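Local coordinates for protein AA9 family lytic polysaccharide monooxygenase cel61B (Hypocrea jecorina, PDB 2VTC) that oxidatively cleaves glycosidic bonds in crystalline and amorphous polysaccharides such as cellulose, using an active-site copper ion, a reducing agent and O2 or H2O2, at residues A[63-68]-A[191-196]; A[112-117]-A[177-182]; A[226-231]-A[240-245]. One frame throughout, in Å; residues are numbered along the deposited sequence.

Contact 1 (A[63-68]-A[191-196]); sequences LGFISP and GMQNYP. With NI (nickel (II) ion), chain E.
Gln193 lies flat over one face of the Phe65 ring: its CG stands 3.5 Å from the ring centroid and its amide is tilted only 6° from the ring plane. A chi1 of 56°, with CG between the backbone N and the carbonyl carbon, brings the Phe65 ring here. Phe65 CB meanwhile sits over a face of the Tyr195 ring, 3.8 Å from its centroid, and the edge of the phenyl ring turns toward the same phenol in an offset edge-to-face pair, planes 61° apart. A single antiparallel bridge ties loop to strand, Ile66 N to Asn194 O at 2.8 Å and Asn194 N to Ile66 O at 2.9 Å. Partly exposed Ser67 is looser, turned away and joined through water from its OG to Met192 O, whereas buried Pro68 brings CD to 3.2 Å from Met192 O. With an alanine at Phe65, the Gln193 amide would probably lose its stacking partner and be freer to turn. Tyr195 OH binds the nickel ion at 2.5 Å alongside His20 and His108, at the catalytic copper site, and Gln193 probably binds O2, as in related enzymes; the stacking and CH-pi contacts of Phe65 probably help to fix how Gln193 and Tyr195 are turned.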
ATOM      1  N   LEU A  63      -2.273  10.450 -10.111  1.00 27.26           N
ATOM      2  CA  LEU A  63      -1.562   9.381  -9.432  1.00 26.06           C
ATOM      3  C   LEU A  63      -0.651   9.968  -8.335  1.00 25.19           C
ATOM      4  O   LEU A  63       0.450   9.458  -8.087  1.00 25.64           O
ATOM      5  CB  LEU A  63      -0.812   8.495 -10.443  1.00 26.23           C
ATOM      6  CG  LEU A  63      -1.592   8.009 -11.676  1.00 26.77           C
ATOM      7  CD1 LEU A  63      -0.757   7.056 -12.501  1.00 26.90           C
ATOM      8  CD2 LEU A  63      -2.918   7.313 -11.269  1.00 28.14           C
ATOM      9  N   GLY A  64      -1.166  11.007  -7.680  1.00 23.54           N
ATOM     10  CA  GLY A  64      -0.519  11.744  -6.576  1.00 22.24           C
ATOM     11  C   GLY A  64      -0.602  11.058  -5.223  1.00 21.31           C
ATOM     12  O   GLY A  64      -0.690   9.833  -5.155  1.00 20.46           O
ATOM     13  N   PHE A  65      -0.559  11.865  -4.166  1.00 20.70           N
ATOM     14  CA  PHE A  65      -0.292  11.378  -2.808  1.00 20.70           C
ATOM     15  C   PHE A  65      -1.239  11.947  -1.742  1.00 20.22           C
ATOM     16  O   PHE A  65      -1.998  12.907  -1.997  1.00 21.16           O
ATOM     17  CB  PHE A  65       1.187  11.678  -2.439  1.00 20.42           C
ATOM     18  CG  PHE A  65       1.554  13.143  -2.557  1.00 21.52           C
ATOM     19  CD1 PHE A  65       1.345  14.014  -1.498  1.00 19.98           C
ATOM     20  CD2 PHE A  65       2.089  13.637  -3.743  1.00 23.07           C
ATOM     21  CE1 PHE A  65       1.652  15.380  -1.608  1.00 25.07           C
ATOM     22  CE2 PHE A  65       2.413  14.992  -3.855  1.00 23.70           C
ATOM     23  CZ  PHE A  65       2.199  15.841  -2.799  1.00 20.08           C
ATOM     24  N   ILE A  66      -1.208  11.337  -0.552  1.00 19.08           N
ATOM     25  CA  ILE A  66      -1.910  11.794   0.644  1.00 18.65           C
ATOM     26  C   ILE A  66      -0.846  12.406   1.546  1.00 18.95           C
ATOM     27  O   ILE A  66       0.239  11.823   1.663  1.00 19.18           O
ATOM     28  CB  ILE A  66      -2.626  10.581   1.367  1.00 18.13           C
ATOM     29  CG1 ILE A  66      -3.534   9.830   0.375  1.00 18.84           C
ATOM     30  CG2 ILE A  66      -3.371  11.001   2.619  1.00 17.49           C
ATOM     31  CD1 ILE A  66      -4.577  10.698  -0.306  1.00 19.13           C
ATOM     32  N   SER A  67      -1.139  13.566   2.136  1.00 19.53           N
ATOM     33  CA  SER A  67      -0.150  14.339   2.921  1.00 19.24           C
ATOM     34  C   SER A  67      -0.365  14.157   4.429  1.00 19.53           C
ATOM     35  O   SER A  67      -1.425  13.690   4.860  1.00 18.55           O
ATOM     36  CB  SER A  67      -0.178  15.839   2.533  1.00 20.20           C
ATOM     37  OG  SER A  67       0.067  15.990   1.144  1.00 22.53           O
ATOM     38  N   PRO A  68       0.655  14.451   5.257  1.00 18.20           N
ATOM     39  CA  PRO A  68       0.504  14.343   6.704  1.00 18.09           C
ATOM     40  C   PRO A  68      -0.715  15.065   7.303  1.00 18.76           C
ATOM     41  O   PRO A  68      -1.274  14.594   8.307  1.00 18.05           O
ATOM     42  CB  PRO A  68       1.844  14.884   7.248  1.00 17.41           C
ATOM     43  CG  PRO A  68       2.795  14.562   6.168  1.00 18.01           C
ATOM     44  CD  PRO A  68       2.044  14.795   4.874  1.00 18.41           C
ATOM     45  N   GLY A 191       5.694  17.509   4.546  1.00 20.24           N
ATOM     46  CA  GLY A 191       6.455  17.200   3.329  1.00 19.99           C
ATOM     47  C   GLY A 191       6.465  15.769   2.822  1.00 17.90           C
ATOM     48  O   GLY A 191       6.583  15.548   1.618  1.00 19.24           O
ATOM     49  N   MET A 192       6.350  14.803   3.743  1.00 18.00           N
ATOM     50  CA  MET A 192       6.248  13.377   3.385  1.00 18.01           C
ATOM     51  C   MET A 192       5.093  13.151   2.410  1.00 17.42           C
ATOM     52  O   MET A 192       4.013  13.746   2.576  1.00 19.60           O
ATOM     53  CB  MET A 192       6.037  12.530   4.654  1.00 17.43           C
ATOM     54  CG  MET A 192       6.003  11.029   4.399  1.00 18.69           C
ATOM     55  SD  MET A 192       7.473  10.318   3.584  1.00 20.64           S
ATOM     56  CE  MET A 192       8.477   9.995   5.030  1.00 20.40           C
ATOM     57  N   GLN A 193       5.316  12.325   1.391  1.00 17.30           N
ATOM     58  CA  GLN A 193       4.250  12.016   0.431  1.00 17.30           C
ATOM     59  C   GLN A 193       3.874  10.543   0.544  1.00 17.20           C
ATOM     60  O   GLN A 193       4.678   9.690   0.188  1.00 16.54           O
ATOM     61  CB  GLN A 193       4.661  12.320  -1.015  1.00 18.00           C
ATOM     62  CG  GLN A 193       5.009  13.793  -1.260  1.00 19.60           C
ATOM     63  CD  GLN A 193       5.559  14.106  -2.653  1.00 17.68           C
ATOM     64  OE1 GLN A 193       5.780  15.291  -2.962  1.00 26.16           O
ATOM     65  NE2 GLN A 193       5.794  13.112  -3.470  1.00 18.00           N
ATOM     66  N   ASN A 194       2.615  10.242   0.925  1.00 15.58           N
ATOM     67  CA  ASN A 194       2.180   8.836   1.061  1.00 15.84           C
ATOM     68  C   ASN A 194       1.423   8.361  -0.180  1.00 15.31           C
ATOM     69  O   ASN A 194       0.491   9.057  -0.642  1.00 17.01           O
ATOM     70  CB  ASN A 194       1.267   8.632   2.296  1.00 15.32           C
ATOM     71  CG  ASN A 194       1.998   8.729   3.631  1.00 17.45           C
ATOM     72  OD1 ASN A 194       1.830   7.859   4.520  1.00 21.21           O
ATOM     73  ND2 ASN A 194       2.729   9.801   3.833  1.00 14.80           N
ATOM     74  N   TYR A 195       1.773   7.181  -0.680  1.00 16.18           N
ATOM     75  CA  TYR A 195       1.103   6.593  -1.849  1.00 16.27           C
ATOM     76  C   TYR A 195       0.518   5.214  -1.492  1.00 15.72           C
ATOM     77  O   TYR A 195       1.071   4.204  -1.898  1.00 16.29           O
ATOM     78  CB  TYR A 195       2.061   6.440  -3.058  1.00 18.01           C
ATOM     79  CG  TYR A 195       2.680   7.741  -3.562  1.00 18.87           C
ATOM     80  CD1 TYR A 195       2.171   8.380  -4.701  1.00 18.04           C
ATOM     81  CD2 TYR A 195       3.769   8.335  -2.891  1.00 18.43           C
ATOM     82  CE1 TYR A 195       2.725   9.605  -5.163  1.00 20.46           C
ATOM     83  CE2 TYR A 195       4.338   9.556  -3.349  1.00 19.44           C
ATOM     84  CZ  TYR A 195       3.812  10.169  -4.483  1.00 20.90           C
ATOM     85  OH  TYR A 195       4.382  11.361  -4.927  1.00 21.52           O
ATOM     86  N   PRO A 196      -0.615   5.187  -0.743  1.00 15.74           N
ATOM     87  CA  PRO A 196      -1.231   3.888  -0.411  1.00 15.82           C
ATOM     88  C   PRO A 196      -2.088   3.335  -1.555  1.00 15.67           C
ATOM     89  O   PRO A 196      -2.769   4.093  -2.257  1.00 15.78           O
ATOM     90  CB  PRO A 196      -2.109   4.210   0.802  1.00 14.78           C
ATOM     91  CG  PRO A 196      -2.531   5.629   0.607  1.00 15.35           C
ATOM     92  CD  PRO A 196      -1.311   6.304  -0.083  1.00 15.96           C
TER
HETATM   93 NI    NI E1231       5.286  11.715  -7.237  1.00 23.54          NI
HETATM   94  O   HOH W   1       2.950  16.041   1.339  1.00 24.64           O
HETATM   95  O   HOH W   2       6.000  12.734  -8.990  1.00 27.02           O
HETATM   96  O   HOH W   3       5.158  12.654  -6.481  1.00 11.52           O

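Contact 2 (A[112-117]-A[177-182]); sequences PIVTYV and RHELLA
A chi1 of -49° sets Thr115 OG1 beside its own backbone N, while His178 has CG anti to N (chi1 177°), which carries the imidazole to the hydroxyl across the strands. His178 ND1 gives its hydrogen to Thr115 OG1 at 3.0 Å, with the oxygen practically in the ring plane. A hydroxyl suits the spot because it also bonds to Gln138, and the imidazole has a second use in His178 NE2, which pairs with Trp101. On the same face the β-branched Ile113 packs beside it, CG2 lying 3.7 Å from His178 CE1.

The opposite face carries a buried ion pair. Arg177, extended from CG to NE, grips Glu179 end-on, NH1 to OE1 at 2.8 Å and NH2 to OE2 at 3.0 Å, both from above the carboxylate plane. Tyr116 runs alongside the arginine, its CE2 3.4 Å from Arg177 NH1 at the guanidinium edge. Tyr221 OH bonds both Glu179 OE1 and Tyr116 OH, and the carbonyls of Ile76 and Val77 take further hydrogens from Arg177, which probably eases the burial of charge. Farther along, Val114 CG2 packs 3.7 Å from Leu181 CD1.

Antiparallel backbone bonds pair Val114 with Glu179 and Tyr116 with Arg177, and Leu181 N reaches Pro112 O. Strand 133-143 flanks one side of this pair and strand 193-204 the other, placing it inside the mixed sheet, while helix 150-156 packs on Ile113 and Leu180.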
ATOM      1  N   PRO A 112      10.985   4.828   2.506  1.00 17.42           N
ATOM      2  CA  PRO A 112      10.673   3.430   2.807  1.00 17.41           C
ATOM      3  C   PRO A 112       9.433   2.901   2.071  1.00 16.75           C
ATOM      4  O   PRO A 112       8.672   3.664   1.472  1.00 17.08           O
ATOM      5  CB  PRO A 112      10.390   3.462   4.305  1.00 17.22           C
ATOM      6  CG  PRO A 112       9.715   4.816   4.513  1.00 18.56           C
ATOM      7  CD  PRO A 112      10.476   5.740   3.544  1.00 17.21           C
ATOM      8  N   ILE A 113       9.257   1.593   2.163  1.00 16.62           N
ATOM      9  CA  ILE A 113       8.112   0.887   1.574  1.00 16.61           C
ATOM     10  C   ILE A 113       7.523  -0.014   2.650  1.00 16.70           C
ATOM     11  O   ILE A 113       8.260  -0.757   3.304  1.00 16.38           O
ATOM     12  CB  ILE A 113       8.560   0.024   0.355  1.00 17.19           C
ATOM     13  CG1 ILE A 113       9.216   0.919  -0.715  1.00 17.14           C
ATOM     14  CG2 ILE A 113       7.377  -0.773  -0.203  1.00 16.59           C
ATOM     15  CD1 ILE A 113       9.596   0.198  -1.987  1.00 18.38           C
ATOM     16  N   VAL A 114       6.198   0.088   2.858  1.00 16.28           N
ATOM     17  CA  VAL A 114       5.520  -0.732   3.877  1.00 15.88           C
ATOM     18  C   VAL A 114       4.237  -1.336   3.273  1.00 15.40           C
ATOM     19  O   VAL A 114       3.623  -0.738   2.376  1.00 15.86           O
ATOM     20  CB  VAL A 114       5.161   0.106   5.146  1.00 16.71           C
ATOM     21  CG1 VAL A 114       6.422   0.616   5.880  1.00 16.28           C
ATOM     22  CG2 VAL A 114       4.244   1.296   4.783  1.00 18.60           C
ATOM     23  N   THR A 115       3.863  -2.524   3.763  1.00 15.60           N
ATOM     24  CA  THR A 115       2.613  -3.183   3.346  1.00 15.09           C
ATOM     25  C   THR A 115       1.863  -3.702   4.572  1.00 14.89           C
ATOM     26  O   THR A 115       2.461  -4.254   5.503  1.00 14.84           O
ATOM     27  CB  THR A 115       2.873  -4.347   2.363  1.00 15.03           C
ATOM     28  OG1 THR A 115       3.750  -3.878   1.328  1.00 17.00           O
ATOM     29  CG2 THR A 115       1.589  -4.834   1.696  1.00 15.08           C
ATOM     30  N   TYR A 116       0.544  -3.512   4.544  1.00 15.20           N
ATOM     31  CA  TYR A 116      -0.327  -3.928   5.658  1.00 14.88           C
ATOM     32  C   TYR A 116      -1.407  -4.868   5.123  1.00 15.45           C
ATOM     33  O   TYR A 116      -1.693  -4.893   3.903  1.00 16.14           O
ATOM     34  CB  TYR A 116      -1.022  -2.709   6.286  1.00 14.50           C
ATOM     35  CG  TYR A 116      -0.104  -1.632   6.845  1.00 14.56           C
ATOM     36  CD1 TYR A 116       0.234  -1.596   8.197  1.00 14.46           C
ATOM     37  CD2 TYR A 116       0.405  -0.621   6.006  1.00 13.97           C
ATOM     38  CE1 TYR A 116       1.090  -0.610   8.712  1.00 15.60           C
ATOM     39  CE2 TYR A 116       1.251   0.364   6.504  1.00 15.91           C
ATOM     40  CZ  TYR A 116       1.578   0.375   7.855  1.00 14.82           C
ATOM     41  OH  TYR A 116       2.397   1.373   8.359  1.00 16.73           O
ATOM     42  N   VAL A 117      -2.035  -5.593   6.049  1.00 15.93           N
ATOM     43  CA  VAL A 117      -3.217  -6.417   5.731  1.00 15.93           C
ATOM     44  C   VAL A 117      -4.317  -6.187   6.772  1.00 15.77           C
ATOM     45  O   VAL A 117      -4.027  -5.872   7.912  1.00 15.51           O
ATOM     46  CB  VAL A 117      -2.839  -7.917   5.614  1.00 16.18           C
ATOM     47  CG1 VAL A 117      -2.320  -8.461   6.928  1.00 17.30           C
ATOM     48  CG2 VAL A 117      -4.005  -8.764   5.046  1.00 16.71           C
ATOM     49  N   ARG A 177      -2.791  -3.360   1.832  1.00 15.43           N
ATOM     50  CA  ARG A 177      -2.544  -1.933   1.642  1.00 15.13           C
ATOM     51  C   ARG A 177      -1.039  -1.746   1.494  1.00 15.32           C
ATOM     52  O   ARG A 177      -0.310  -1.854   2.478  1.00 15.23           O
ATOM     53  CB  ARG A 177      -3.106  -1.137   2.830  1.00 14.76           C
ATOM     54  CG  ARG A 177      -2.901   0.375   2.838  1.00 14.65           C
ATOM     55  CD  ARG A 177      -3.369   0.928   4.178  1.00 14.35           C
ATOM     56  NE  ARG A 177      -3.220   2.384   4.189  1.00 16.03           N
ATOM     57  CZ  ARG A 177      -2.052   3.003   4.420  1.00 15.64           C
ATOM     58  NH1 ARG A 177      -0.936   2.291   4.702  1.00 15.06           N
ATOM     59  NH2 ARG A 177      -2.013   4.342   4.363  1.00 14.98           N
ATOM     60  N   HIS A 178      -0.621  -1.504   0.243  1.00 15.48           N
ATOM     61  CA  HIS A 178       0.790  -1.408  -0.148  1.00 15.67           C
ATOM     62  C   HIS A 178       1.135   0.080  -0.312  1.00 15.31           C
ATOM     63  O   HIS A 178       0.413   0.796  -1.031  1.00 16.27           O
ATOM     64  CB  HIS A 178       0.976  -2.171  -1.464  1.00 15.91           C
ATOM     65  CG  HIS A 178       2.367  -2.097  -2.027  1.00 17.88           C
ATOM     66  ND1 HIS A 178       3.483  -2.528  -1.335  1.00 18.42           N
ATOM     67  CD2 HIS A 178       2.811  -1.668  -3.234  1.00 20.41           C
ATOM     68  CE1 HIS A 178       4.560  -2.343  -2.089  1.00 18.06           C
ATOM     69  NE2 HIS A 178       4.180  -1.822  -3.241  1.00 18.92           N
ATOM     70  N   GLU A 179       2.210   0.561   0.342  1.00 15.35           N
ATOM     71  CA  GLU A 179       2.399   2.009   0.444  1.00 15.18           C
ATOM     72  C   GLU A 179       3.845   2.469   0.306  1.00 15.80           C
ATOM     73  O   GLU A 179       4.716   1.957   0.987  1.00 16.04           O
ATOM     74  CB  GLU A 179       1.849   2.498   1.774  1.00 15.51           C
ATOM     75  CG  GLU A 179       1.897   4.022   1.986  1.00 15.00           C
ATOM     76  CD  GLU A 179       1.300   4.394   3.323  1.00 14.57           C
ATOM     77  OE1 GLU A 179       1.486   3.620   4.312  1.00 14.98           O
ATOM     78  OE2 GLU A 179       0.621   5.465   3.416  1.00 15.76           O
ATOM     79  N   LEU A 180       4.063   3.465  -0.549  1.00 16.61           N
ATOM     80  CA  LEU A 180       5.378   4.097  -0.687  1.00 16.57           C
ATOM     81  C   LEU A 180       5.321   5.418   0.042  1.00 16.68           C
ATOM     82  O   LEU A 180       4.383   6.209  -0.143  1.00 16.57           O
ATOM     83  CB  LEU A 180       5.724   4.339  -2.167  1.00 16.48           C
ATOM     84  CG  LEU A 180       5.502   3.178  -3.136  1.00 17.48           C
ATOM     85  CD1 LEU A 180       5.872   3.551  -4.577  1.00 18.59           C
ATOM     86  CD2 LEU A 180       6.218   1.939  -2.739  1.00 18.89           C
ATOM     87  N   LEU A 181       6.320   5.676   0.887  1.00 16.15           N
ATOM     88  CA  LEU A 181       6.373   6.965   1.578  1.00 17.35           C
ATOM     89  C   LEU A 181       7.558   7.739   0.996  1.00 17.95           C
ATOM     90  O   LEU A 181       8.691   7.585   1.480  1.00 18.42           O
ATOM     91  CB  LEU A 181       6.551   6.800   3.080  1.00 18.10           C
ATOM     92  CG  LEU A 181       5.334   6.197   3.830  1.00 19.72           C
ATOM     93  CD1 LEU A 181       5.399   4.680   3.725  1.00 20.95           C
ATOM     94  CD2 LEU A 181       5.363   6.637   5.269  1.00 23.48           C
ATOM     95  N   ALA A 182       7.297   8.534  -0.045  1.00 17.99           N
ATOM     96  CA  ALA A 182       8.375   9.274  -0.756  1.00 18.12           C
ATOM     97  C   ALA A 182       8.819  10.453   0.104  1.00 18.43           C
ATOM     98  O   ALA A 182       8.028  11.345   0.495  1.00 17.55           O
ATOM     99  CB  ALA A 182       7.903   9.715  -2.165  1.00 18.59           C
TER

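Contact 3 (A[226-231]-A[240-245]); sequences PGILFN and TIPGPA
Ile228 and Pro242 meet at a slant, the isoleucine bringing the end of its longer branch to the proline ring: Ile228 CD1 lies 3.7 Å from Pro242 CG. With chi1 at -68° the CG1 branch stands beside the backbone N, and a second bend at chi2 (-63°) turns CD1 onto CB and CG of the proline. Both residues are buried and their side chains wholly apolar, which suits them to this place, and the compact proline ring offers an apolar surface to the isoleucine branch.

The same proline also lies against backbone, its CG 3.5 Å from Gly227 O. Gly227 itself comes close to the other segment, with CA 3.3 Å from Thr240 O in a CA-H...O contact, the angle at hydrogen being 145°. Any side chain at Gly227 would point into this approach, its CB colliding with the carbonyl oxygen of Thr240 and crowding Pro242 CD, so the bare alpha carbon is what allows the two segments to come together.

Pro226 and Thr240, at the exposed margin, pass obliquely with Pro226 CG 4.2 Å from Thr240 CB, a light touch. Two waters bridge the backbones of the segments. One molecule accepts from Gly227 N at 2.8 Å and donates to Thr240 O at 3.0 Å; another accepts from Thr240 N at 3.2 Å and gives a weak bond to Pro226 O.

Tyr239 OH bonds Gly227 O directly, and Lys136 NZ holds the carbonyls of Pro242 and Pro244. Ile228 and Pro242 both rest on Leu181 of strand 172-182. The arrangement is packing of the long C-terminal loop region on itself, after strand 215-216, laid against the core sheet of this AA9 fold.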
ATOM      1  N   PRO A 226       9.286  10.388  13.913  1.00 21.81           N
ATOM      2  CA  PRO A 226      10.702  10.488  13.522  1.00 21.80           C
ATOM      3  C   PRO A 226      11.085  10.033  12.103  1.00 21.48           C
ATOM      4  O   PRO A 226      12.103  10.515  11.567  1.00 22.34           O
ATOM      5  CB  PRO A 226      11.423   9.673  14.618  1.00 22.02           C
ATOM      6  CG  PRO A 226      10.382   8.745  15.163  1.00 23.04           C
ATOM      7  CD  PRO A 226       9.122   9.576  15.126  1.00 21.73           C
ATOM      8  N   GLY A 227      10.307   9.122  11.499  1.00 19.51           N
ATOM      9  CA  GLY A 227      10.551   8.664  10.139  1.00 19.12           C
ATOM     10  C   GLY A 227       9.648   9.334   9.119  1.00 17.82           C
ATOM     11  O   GLY A 227       9.721   9.042   7.919  1.00 18.45           O
ATOM     12  N   ILE A 228       8.806  10.247   9.613  1.00 18.65           N
ATOM     13  CA  ILE A 228       7.913  11.044   8.764  1.00 18.50           C
ATOM     14  C   ILE A 228       8.526  12.437   8.513  1.00 19.13           C
ATOM     15  O   ILE A 228       8.517  12.941   7.373  1.00 18.79           O
ATOM     16  CB  ILE A 228       6.500  11.210   9.412  1.00 19.03           C
ATOM     17  CG1 ILE A 228       5.747   9.865   9.457  1.00 18.18           C
ATOM     18  CG2 ILE A 228       5.662  12.346   8.721  1.00 19.01           C
ATOM     19  CD1 ILE A 228       5.432   9.216   8.104  1.00 18.88           C
ATOM     20  N   LEU A 229       9.049  13.009   9.595  1.00 19.62           N
ATOM     21  CA  LEU A 229       9.697  14.332   9.569  1.00 20.49           C
ATOM     22  C   LEU A 229      11.191  14.164   9.910  1.00 19.80           C
ATOM     23  O   LEU A 229      11.542  13.948  11.068  1.00 19.64           O
ATOM     24  CB  LEU A 229       9.032  15.250  10.576  1.00 20.08           C
ATOM     25  CG  LEU A 229       9.543  16.703  10.702  1.00 22.21           C
ATOM     26  CD1 LEU A 229       9.229  17.497   9.438  1.00 22.78           C
ATOM     27  CD2 LEU A 229       8.973  17.367  11.939  1.00 22.12           C
ATOM     28  N   PHE A 230      12.020  14.235   8.877  1.00 20.57           N
ATOM     29  CA  PHE A 230      13.461  13.952   9.007  1.00 20.60           C
ATOM     30  C   PHE A 230      14.203  14.462   7.791  1.00 21.42           C
ATOM     31  O   PHE A 230      13.617  14.711   6.740  1.00 21.30           O
ATOM     32  CB  PHE A 230      13.710  12.436   9.216  1.00 20.44           C
ATOM     33  CG  PHE A 230      13.629  11.627   7.950  1.00 20.39           C
ATOM     34  CD1 PHE A 230      14.784  11.197   7.296  1.00 19.16           C
ATOM     35  CD2 PHE A 230      12.389  11.290   7.395  1.00 18.55           C
ATOM     36  CE1 PHE A 230      14.725  10.482   6.110  1.00 18.44           C
ATOM     37  CE2 PHE A 230      12.309  10.552   6.225  1.00 18.75           C
ATOM     38  CZ  PHE A 230      13.473  10.128   5.569  1.00 20.14           C
ATOM     39  N   ASN A 231      15.529  14.590   7.917  1.00 22.45           N
ATOM     40  CA  ASN A 231      16.333  15.102   6.828  1.00 23.17           C
ATOM     41  C   ASN A 231      16.904  13.961   5.979  1.00 23.15           C
ATOM     42  O   ASN A 231      17.742  13.205   6.462  1.00 24.56           O
ATOM     43  CB  ASN A 231      17.469  15.982   7.400  1.00 23.09           C
ATOM     44  CG  ASN A 231      18.275  16.674   6.324  1.00 24.70           C
ATOM     45  OD1 ASN A 231      17.962  16.606   5.133  1.00 25.83           O
ATOM     46  ND2 ASN A 231      19.356  17.346   6.750  1.00 27.05           N
ATOM     47  N   THR A 240      13.861   5.189  11.935  1.00 24.01           N
ATOM     48  CA  THR A 240      12.685   4.496  12.481  1.00 23.65           C
ATOM     49  C   THR A 240      11.621   4.467  11.378  1.00 22.40           C
ATOM     50  O   THR A 240      11.016   5.493  11.059  1.00 23.32           O
ATOM     51  CB  THR A 240      12.129   5.234  13.710  1.00 24.00           C
ATOM     52  OG1 THR A 240      13.145   5.348  14.720  1.00 25.95           O
ATOM     53  CG2 THR A 240      10.909   4.488  14.302  1.00 24.00           C
ATOM     54  N   ILE A 241      11.413   3.299  10.788  1.00 21.81           N
ATOM     55  CA  ILE A 241      10.404   3.142   9.750  1.00 20.71           C
ATOM     56  C   ILE A 241       9.032   3.451  10.378  1.00 20.49           C
ATOM     57  O   ILE A 241       8.701   2.897  11.426  1.00 21.03           O
ATOM     58  CB  ILE A 241      10.421   1.735   9.116  1.00 21.20           C
ATOM     59  CG1 ILE A 241      11.811   1.423   8.534  1.00 20.71           C
ATOM     60  CG2 ILE A 241       9.340   1.648   8.015  1.00 20.48           C
ATOM     61  CD1 ILE A 241      12.011  -0.034   8.111  1.00 20.61           C
ATOM     62  N   PRO A 242       8.251   4.355   9.762  1.00 20.02           N
ATOM     63  CA  PRO A 242       6.951   4.715  10.355  1.00 19.37           C
ATOM     64  C   PRO A 242       5.934   3.560  10.467  1.00 18.21           C
ATOM     65  O   PRO A 242       6.059   2.533   9.787  1.00 18.13           O
ATOM     66  CB  PRO A 242       6.404   5.768   9.378  1.00 19.50           C
ATOM     67  CG  PRO A 242       7.621   6.354   8.710  1.00 20.06           C
ATOM     68  CD  PRO A 242       8.526   5.136   8.540  1.00 19.66           C
ATOM     69  N   GLY A 243       4.921   3.772  11.298  1.00 18.32           N
ATOM     70  CA  GLY A 243       3.839   2.797  11.450  1.00 18.03           C
ATOM     71  C   GLY A 243       4.084   1.848  12.608  1.00 18.76           C
ATOM     72  O   GLY A 243       5.144   1.830  13.201  1.00 18.90           O
ATOM     73  N   PRO A 244       3.083   1.035  12.930  1.00 18.63           N
ATOM     74  CA  PRO A 244       3.174   0.061  14.018  1.00 19.19           C
ATOM     75  C   PRO A 244       4.100  -1.119  13.700  1.00 19.57           C
ATOM     76  O   PRO A 244       4.587  -1.273  12.559  1.00 19.30           O
ATOM     77  CB  PRO A 244       1.724  -0.398  14.187  1.00 19.59           C
ATOM     78  CG  PRO A 244       1.108  -0.218  12.814  1.00 19.04           C
ATOM     79  CD  PRO A 244       1.769   1.029  12.256  1.00 18.61           C
ATOM     80  N   ALA A 245       4.327  -1.951  14.715  1.00 20.91           N
ATOM     81  CA  ALA A 245       5.298  -3.044  14.629  1.00 22.21           C
ATOM     82  C   ALA A 245       4.949  -4.121  13.596  1.00 22.43           C
ATOM     83  O   ALA A 245       3.776  -4.496  13.430  1.00 22.22           O
ATOM     84  CB  ALA A 245       5.484  -3.670  16.000  1.00 22.46           C
TER
HETATM   85  O   HOH W   4      14.250   8.348  11.935  1.00 28.44           O
HETATM   86  O   HOH W   5       8.669   7.012  12.275  1.00 22.01           O

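Contacts 1 and 2 share a sheet, since strands 172-182 and 193-204 are neighbours in it: Tyr195 N lies 2.8 Å from Leu180 O and Gln193 O 2.9 Å from Ala182 N, both probable hydrogen bonds. The metal site belongs to contact 1; in contact 2 the side chain of Leu180 is about 4 Å from that of Tyr195 and about 9 Å from the nickel ion. Contact 3 lies in the C-terminal loop region and packs against both. Its Ile228 CD1 is 3.8 Å from Leu181 CD2 of contact 2, and its Gly227 O lies 3.3 Å from Met192 CE of contact 1. The side chain of Ile228 remains about 11 Å from that of Tyr195, apart from the metal.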